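Local coordinates for protein LYND (Lyngbya aestuarii, PDB 4V1T) that probably acts as an ATP-dependent YcaO cyclodehydratase that turns cysteine residues of a precursor peptide into thiazolines, and holds ADP, magnesium and zinc, at residues B[615-620]-B[651-656]; B[565-570]-B[675-680]. One frame throughout, in Å; residues are numbered along the deposited sequence.

Contact 1: residues B[615-620]-B[651-656]; sequences GSSERL and VPDENL
S617 and D653 mark the closest approach of two irregular backbones, 615-620 and 651-656, whose CA atoms stay 8.0 Å apart there, so the gap is bridged by side chains. The D653 carboxylate reaches over and faces three residues. S616 OG donates to D653 OD2 at 2.5 Å, meeting that oxygen from above the carboxylate plane, 40° out of it. S617 OG sits farther off, 3.4 Å from D653 OD1, close enough for a weak bond at most. The long chain of R619, bent at chi2 and chi3, brings its guanidinium under the same carboxylate: D653 OD1 lies over one face, well out of the guanidinium plane, so only the charges attract, and the uncertain place of R619 NH1 leaves the details of this salt bridge unsure. R619 NH2 lies 2.4 Å from V651 O, implausibly short and bent at 120°, a bond doubtful in detail. With an alanine at D653, S616 OG would probably lose its acceptor and the R619 guanidinium the negative charge facing it. The CA of P652 lies at the guanidinium edge. This is loop-to-loop packing through a serine-aspartate-arginine polar cluster in the YcaO family region, joining the 605-612/621-626 strand connection to the loop between helices 630-649 and 661-666.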
loop_
_atom_site.group_PDB
_atom_site.type_symbol
_atom_site.label_atom_id
_atom_site.label_comp_id
_atom_site.label_asym_id
_atom_site.label_seq_id
_atom_site.Cartn_x
_atom_site.Cartn_y
_atom_site.Cartn_z
ATOM N N GLY B 615 22.947 7.913 29.896
ATOM C CA GLY B 615 22.014 8.960 29.546
ATOM C C GLY B 615 21.743 9.863 30.730
ATOM O O GLY B 615 22.186 9.590 31.851
ATOM N N SER B 616 21.014 10.945 30.473
ATOM C CA SER B 616 20.655 11.900 31.519
ATOM C C SER B 616 19.610 11.303 32.467
ATOM O O SER B 616 19.702 11.466 33.680
ATOM C CB SER B 616 20.132 13.202 30.901
ATOM O OG SER B 616 19.009 12.967 30.062
ATOM N N SER B 617 18.634 10.599 31.900
ATOM C CA SER B 617 17.529 10.031 32.671
ATOM C C SER B 617 17.317 8.561 32.334
ATOM O O SER B 617 17.709 8.098 31.260
ATOM C CB SER B 617 16.253 10.809 32.389
ATOM O OG SER B 617 15.935 10.750 31.013
ATOM N N GLU B 618 16.682 7.836 33.251
ATOM C CA GLU B 618 16.504 6.391 33.109
ATOM C C GLU B 618 15.366 6.006 32.163
ATOM O O GLU B 618 15.356 4.905 31.629
ATOM C CB GLU B 618 16.269 5.754 34.474
ATOM C CG GLU B 618 17.504 5.781 35.362
ATOM C CD GLU B 618 17.350 4.934 36.610
ATOM O OE1 GLU B 618 16.358 4.178 36.706
ATOM O OE2 GLU B 618 18.227 5.025 37.495
ATOM N N ARG B 619 14.418 6.921 31.975
ATOM C CA ARG B 619 13.284 6.722 31.077
ATOM C C ARG B 619 12.589 5.406 31.379
ATOM O O ARG B 619 12.487 4.525 30.518
ATOM C CB ARG B 619 13.733 6.731 29.608
ATOM C CG ARG B 619 14.647 7.883 29.226
ATOM C CD ARG B 619 13.934 9.030 28.535
ATOM N NE ARG B 619 14.798 9.573 27.487
ATOM C CZ ARG B 619 14.633 10.753 26.906
ATOM N NH1 ARG B 619 13.638 11.538 27.273
ATOM N NH2 ARG B 619 15.477 11.150 25.964
ATOM N N LEU B 620 12.140 5.263 32.613
ATOM C CA LEU B 620 11.458 4.056 33.027
ATOM C C LEU B 620 10.203 3.894 32.190
ATOM O O LEU B 620 9.312 4.743 32.165
ATOM C CB LEU B 620 11.100 4.085 34.519
ATOM C CG LEU B 620 12.301 4.059 35.464
ATOM C CD1 LEU B 620 11.842 4.229 36.904
ATOM C CD2 LEU B 620 13.093 2.769 35.294
ATOM N N VAL B 651 14.372 11.090 21.346
ATOM C CA VAL B 651 13.965 12.444 21.706
ATOM C C VAL B 651 14.713 12.890 22.964
ATOM O O VAL B 651 14.775 12.132 23.929
ATOM C CB VAL B 651 12.452 12.513 21.981
ATOM C CG1 VAL B 651 12.027 13.947 22.249
ATOM C CG2 VAL B 651 11.670 11.934 20.809
ATOM N N PRO B 652 15.268 14.119 22.976
ATOM C CA PRO B 652 15.935 14.569 24.205
ATOM C C PRO B 652 14.943 15.024 25.270
ATOM O O PRO B 652 13.786 15.299 24.952
ATOM C CB PRO B 652 16.803 15.750 23.734
ATOM C CG PRO B 652 16.697 15.768 22.232
ATOM C CD PRO B 652 15.387 15.128 21.915
ATOM N N ASP B 653 15.401 15.112 26.517
ATOM C CA ASP B 653 14.529 15.458 27.643
ATOM C C ASP B 653 13.822 16.799 27.444
ATOM O O ASP B 653 12.691 16.981 27.893
ATOM C CB ASP B 653 15.330 15.474 28.952
ATOM C CG ASP B 653 15.924 14.107 29.295
ATOM O OD1 ASP B 653 15.567 13.112 28.628
ATOM O OD2 ASP B 653 16.749 14.026 30.230
ATOM N N GLU B 654 14.485 17.716 26.745
ATOM C CA GLU B 654 13.952 19.057 26.523
ATOM C C GLU B 654 12.693 19.020 25.670
ATOM O O GLU B 654 11.680 19.624 26.013
ATOM C CB GLU B 654 14.988 19.948 25.835
ATOM C CG GLU B 654 16.308 20.074 26.577
ATOM C CD GLU B 654 17.266 18.941 26.267
ATOM O OE1 GLU B 654 16.971 17.786 26.652
ATOM O OE2 GLU B 654 18.311 19.205 25.632
ATOM N N ASN B 655 12.772 18.312 24.549
ATOM C CA ASN B 655 11.692 18.301 23.574
ATOM C C ASN B 655 10.664 17.226 23.854
ATOM O O ASN B 655 9.707 17.070 23.096
ATOM C CB ASN B 655 12.260 18.116 22.168
ATOM C CG ASN B 655 13.380 19.087 21.866
ATOM O OD1 ASN B 655 14.503 18.682 21.585
ATOM N ND2 ASN B 655 13.082 20.379 21.941
ATOM N N LEU B 656 10.814 16.507 24.953
ATOM C CA LEU B 656 9.826 15.508 25.323
ATOM C C LEU B 656 8.479 16.137 25.572
ATOM O O LEU B 656 8.355 17.115 26.279
ATOM C CB LEU B 656 10.251 14.772 26.573
ATOM C CG LEU B 656 10.906 13.425 26.396
ATOM C CD1 LEU B 656 11.125 12.813 27.762
ATOM C CD2 LEU B 656 10.035 12.519 25.560
#

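Contact 2: residues B[565-570]-B[675-680]; sequences RPAVDL and LLPDTT
A567 and P677 meet by their methyl and ring carbons, A567 CB lying 3.4 Å from P677 CB, a close fit for two carbons, with P677 CG just behind. This small apolar patch sits where the two backbones draw closest, P566 and P677 having their CA atoms 5.0 Å apart. Beside it the carbonyl of R565 is the polar focus. D678 N donates to R565 O at 3.2 Å, approaching from above the carbonyl plane, and the CA-H of P677 makes a bent C-H...O contact with the same oxygen, P677 CA lying 3.3 Å from R565 O. The D678 carboxylate is folded back by its first torsion, with CG between the backbone N and the carbonyl carbon (chi1 63°), which brings D678 OD1 to 2.9 Å from R565 O; both are acceptors, so no bond joins them. The other carboxylate oxygen, OD2, is hydrogen-bonded to Q681. The R565 side chain leaves in another direction: its guanidinium is covered on one face by P566 CD, 3.6 Å above the plane, and it forms a salt bridge with D596 and a cation-pi contact with W758. Two waters complete the seam, one taking the N-H of R565 and lying within hydrogen-bonding distance of L676 O, the other linking A567 N to D678 O. With two prolines at the crossing unable to donate, the chemistry implies a junction of one direct N-H...O bond supplemented by water, in which R565 NH1 and D678 OD1 stay 6.9 Å apart and do not pair.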
loop_
_atom_site.group_PDB
_atom_site.type_symbol
_atom_site.label_atom_id
_atom_site.label_comp_id
_atom_site.label_asym_id
_atom_site.label_seq_id
_atom_site.Cartn_x
_atom_site.Cartn_y
_atom_site.Cartn_z
ATOM N N ARG B 565 7.662 -8.782 42.906
ATOM C CA ARG B 565 7.256 -9.896 42.059
ATOM C C ARG B 565 8.462 -10.612 41.468
ATOM O O ARG B 565 9.519 -10.003 41.247
ATOM C CB ARG B 565 6.349 -9.397 40.926
ATOM C CG ARG B 565 5.083 -8.673 41.383
ATOM C CD ARG B 565 4.185 -9.573 42.219
ATOM N NE ARG B 565 3.859 -10.809 41.517
ATOM C CZ ARG B 565 3.618 -11.974 42.108
ATOM N NH1 ARG B 565 3.661 -12.082 43.424
ATOM N NH2 ARG B 565 3.341 -13.043 41.375
ATOM N N PRO B 566 8.310 -11.914 41.182
ATOM C CA PRO B 566 9.392 -12.661 40.541
ATOM C C PRO B 566 9.528 -12.347 39.053
ATOM O O PRO B 566 8.528 -12.034 38.404
ATOM C CB PRO B 566 8.971 -14.116 40.745
ATOM C CG PRO B 566 7.484 -14.066 40.751
ATOM C CD PRO B 566 7.114 -12.749 41.394
ATOM N N ALA B 567 10.743 -12.442 38.521
ATOM C CA ALA B 567 10.960 -12.276 37.088
ATOM C C ALA B 567 10.530 -13.525 36.324
ATOM O O ALA B 567 10.182 -14.550 36.921
ATOM C CB ALA B 567 12.421 -11.967 36.787
ATOM N N VAL B 568 10.576 -13.413 35.001
ATOM C CA VAL B 568 10.223 -14.508 34.099
ATOM C C VAL B 568 11.444 -14.926 33.294
ATOM O O VAL B 568 12.055 -14.105 32.615
ATOM C CB VAL B 568 9.086 -14.098 33.139
ATOM C CG1 VAL B 568 8.691 -15.260 32.238
ATOM C CG2 VAL B 568 7.876 -13.610 33.931
ATOM N N ASP B 569 11.800 -16.205 33.380
ATOM C CA ASP B 569 12.844 -16.770 32.537
ATOM C C ASP B 569 12.319 -16.864 31.112
ATOM O O ASP B 569 11.564 -17.779 30.765
ATOM C CB ASP B 569 13.273 -18.143 33.043
ATOM C CG ASP B 569 14.296 -18.814 32.135
ATOM O OD1 ASP B 569 14.916 -18.131 31.293
ATOM O OD2 ASP B 569 14.470 -20.040 32.267
ATOM N N LEU B 570 12.733 -15.907 30.290
ATOM C CA LEU B 570 12.248 -15.814 28.925
ATOM C C LEU B 570 12.879 -16.866 28.029
ATOM O O LEU B 570 12.451 -17.039 26.900
ATOM C CB LEU B 570 12.524 -14.420 28.374
ATOM C CG LEU B 570 11.826 -13.285 29.132
ATOM C CD1 LEU B 570 12.336 -11.936 28.657
ATOM C CD2 LEU B 570 10.317 -13.361 28.969
ATOM N N LEU B 675 9.790 -2.399 40.860
ATOM C CA LEU B 675 9.900 -2.526 39.410
ATOM C C LEU B 675 10.854 -3.640 39.003
ATOM O O LEU B 675 10.688 -4.249 37.947
ATOM C CB LEU B 675 10.371 -1.213 38.787
ATOM C CG LEU B 675 9.378 -0.049 38.744
ATOM C CD1 LEU B 675 10.028 1.129 38.042
ATOM C CD2 LEU B 675 8.082 -0.420 38.046
ATOM N N LEU B 676 11.862 -3.901 39.828
ATOM C CA LEU B 676 12.828 -4.937 39.508
ATOM C C LEU B 676 12.453 -6.206 40.257
ATOM O O LEU B 676 11.809 -6.147 41.303
ATOM C CB LEU B 676 14.253 -4.478 39.821
ATOM C CG LEU B 676 14.597 -4.098 41.254
ATOM C CD1 LEU B 676 15.022 -5.328 42.049
ATOM C CD2 LEU B 676 15.701 -3.051 41.245
ATOM N N PRO B 677 12.824 -7.369 39.712
ATOM C CA PRO B 677 12.395 -8.610 40.349
ATOM C C PRO B 677 13.105 -8.872 41.667
ATOM O O PRO B 677 14.265 -8.489 41.826
ATOM C CB PRO B 677 12.761 -9.667 39.315
ATOM C CG PRO B 677 13.926 -9.082 38.577
ATOM C CD PRO B 677 13.671 -7.608 38.530
ATOM N N ASP B 678 12.420 -9.509 42.607
ATOM C CA ASP B 678 13.077 -9.891 43.850
ATOM C C ASP B 678 13.741 -11.240 43.638
ATOM O O ASP B 678 13.090 -12.222 43.271
ATOM C CB ASP B 678 12.108 -9.916 45.038
ATOM C CG ASP B 678 11.021 -10.946 44.887
ATOM O OD1 ASP B 678 10.515 -11.116 43.752
ATOM O OD2 ASP B 678 10.676 -11.577 45.913
ATOM N N THR B 679 15.052 -11.269 43.847
ATOM C CA THR B 679 15.834 -12.482 43.683
ATOM C C THR B 679 15.560 -13.478 44.808
ATOM O O THR B 679 16.119 -14.570 44.826
ATOM C CB THR B 679 17.337 -12.161 43.629
ATOM O OG1 THR B 679 17.680 -11.285 44.707
ATOM C CG2 THR B 679 17.685 -11.486 42.316
ATOM N N THR B 680 14.703 -13.090 45.744
ATOM C CA THR B 680 14.238 -13.979 46.799
ATOM C C THR B 680 13.428 -15.130 46.212
ATOM O O THR B 680 13.473 -16.245 46.720
ATOM C CB THR B 680 13.369 -13.214 47.824
ATOM O OG1 THR B 680 14.123 -12.130 48.375
ATOM C CG2 THR B 680 12.912 -14.126 48.954
HETATM O O HOH W 1 8.876 -6.560 42.009
HETATM O O HOH W 2 12.689 -13.802 40.517
#

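Overall arrangement
Both contacts lie within the YcaO cyclodehydratase range, on the same side of the chain's centre, with their own centres about 26 Å apart. Along the chain the order is 565-570, 615-620, 651-656, 675-680, so contact 2 brackets contact 1. Helix 576-587, strands 590-596, 605-612 and 621-626 and helix 630-649 come between the outer segments, and helix 661-666 separates 651-656 from 675-680. The contacts touch directly where L620 packs on L675, CD1 to CD1 at 3.8 Å. Strand 590-596 is also shared: R590 hydrogen-bonds R619 O, whereas W593 and L595 pack on P677. Together they join four loops of the YcaO family region, which meet through L620 and L675 and beside strand 590-596.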